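Local atomic coordinates of sensory box/GGDEF family protein (Caulobacter crescentus, PDB entry 4YME), a protein that probably acts in cyclic di-GMP signalling at the cell membrane, the part described here being its GGDEF (diguanylate cyclase family) domain. Residues A100-A103 / G104-E108. Numbering follows the deposited sequence.
Sequences AELA and GRLIE
Arg105 grips the carboxylate of Glu101, one helical turn earlier, side-on through NE and NH2. The shorter bond runs from Arg105 NH2 to Glu101 OE1, 2.7 Å, reaching the syn side of the oxygen and lying almost in the guanidinium plane. Arg105 NE meets Glu101 OE2 at 2.8 Å from above the carboxylate plane, with a bent N-H angle of 139°, and adds a weak bond to OE1. The two flat groups are turned 32° against each other, so the grip is twisted rather than coplanar. Arg105 makes it by bending back at chi3 (-72°), which turns the guanidinium toward the preceding turn; Leu102 CD1 lies over one face of the guanidinium, 3.6 Å from Arg105 NH2. Beneath this exposed salt bridge, successive i to i+4 backbone bonds carry the helix on: Gly104 N to Ala100 O, Arg105 N to Glu101 O, Leu106 N to Leu102 O at 2.9 Å and Ile107 N to Ala103 O at 3.0 Å. The segment belongs to helix 95-109, an amphipathic helix packed on the four-stranded antiparallel sheet of the ferredoxin-like GGDEF fold. On its buried side, Leu102 CD1 comes within 4.0 Å of Leu106 CG, the two side chains meeting at a slant. Both leucines rest on Ile37 of strand 33-41, and Leu106 also reaches Ile39. An alanine in place of Leu106 would probably open a gap against Ile37 and Ile39 and take from Leu102 CD1 the apolar contact with the Leu106 branch. Ala103 and Ile107, a turn apart, both touch Leu127 of edge strand 125-131, while Ile107 CG1 packs 3.5 Å from Ala103 O.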
# COMPACT_ATOMS: atom_id res chain seq x y z
N ALA A 100 -11.60 5.90 1.82
CA ALA A 100 -11.54 5.82 3.30
C ALA A 100 -11.99 4.43 3.80
O ALA A 100 -11.41 3.90 4.78
CB ALA A 100 -12.45 6.91 3.92
N GLU A 101 -12.97 3.82 3.14
CA GLU A 101 -13.46 2.51 3.57
C GLU A 101 -12.40 1.40 3.38
O GLU A 101 -12.18 0.52 4.24
CB GLU A 101 -14.74 2.14 2.85
CG GLU A 101 -15.42 0.88 3.46
CD GLU A 101 -15.01 -0.46 2.83
OE1 GLU A 101 -14.40 -0.48 1.73
OE2 GLU A 101 -15.30 -1.52 3.43
N LEU A 102 -11.76 1.42 2.23
CA LEU A 102 -10.70 0.46 2.02
C LEU A 102 -9.55 0.74 2.96
O LEU A 102 -8.96 -0.21 3.48
CB LEU A 102 -10.22 0.58 0.58
CG LEU A 102 -8.98 -0.26 0.24
CD1 LEU A 102 -9.15 -1.73 0.43
CD2 LEU A 102 -8.54 0.14 -1.21
N ALA A 103 -9.18 2.00 3.14
CA ALA A 103 -8.07 2.37 4.06
C ALA A 103 -8.30 1.76 5.45
O ALA A 103 -7.39 1.21 6.10
CB ALA A 103 -7.91 3.89 4.17
N GLY A 104 -9.52 1.89 5.93
CA GLY A 104 -9.84 1.34 7.24
C GLY A 104 -9.65 -0.16 7.27
O GLY A 104 -9.08 -0.69 8.23
N ARG A 105 -10.08 -0.85 6.21
CA ARG A 105 -9.96 -2.29 6.15
C ARG A 105 -8.48 -2.72 6.10
O ARG A 105 -8.09 -3.68 6.73
CB ARG A 105 -10.73 -2.87 4.97
CG ARG A 105 -12.21 -3.00 5.22
CD ARG A 105 -12.93 -3.75 4.06
NE ARG A 105 -13.01 -2.94 2.85
CZ ARG A 105 -12.47 -3.21 1.66
NH1 ARG A 105 -11.69 -4.29 1.46
NH2 ARG A 105 -12.70 -2.35 0.65
N LEU A 106 -7.68 -1.96 5.36
CA LEU A 106 -6.25 -2.23 5.29
C LEU A 106 -5.60 -2.10 6.68
O LEU A 106 -4.80 -2.96 7.09
CB LEU A 106 -5.55 -1.30 4.28
CG LEU A 106 -5.92 -1.56 2.81
CD1 LEU A 106 -5.35 -0.51 1.95
CD2 LEU A 106 -5.53 -3.00 2.39
N ILE A 107 -5.88 -1.02 7.38
CA ILE A 107 -5.29 -0.83 8.72
C ILE A 107 -5.69 -2.03 9.63
O ILE A 107 -4.87 -2.61 10.33
CB ILE A 107 -5.72 0.53 9.33
CG1 ILE A 107 -5.02 1.67 8.58
CG2 ILE A 107 -5.41 0.59 10.83
CD1 ILE A 107 -5.63 2.97 8.80
N GLU A 108 -6.94 -2.42 9.57
CA GLU A 108 -7.41 -3.54 10.40
C GLU A 108 -6.68 -4.84 10.07
O GLU A 108 -6.19 -5.58 10.98
CB GLU A 108 -8.92 -3.76 10.25
CG GLU A 108 -9.47 -4.81 11.24
CD GLU A 108 -8.92 -4.60 12.65
OE1 GLU A 108 -9.04 -3.45 13.14
OE2 GLU A 108 -8.36 -5.56 13.25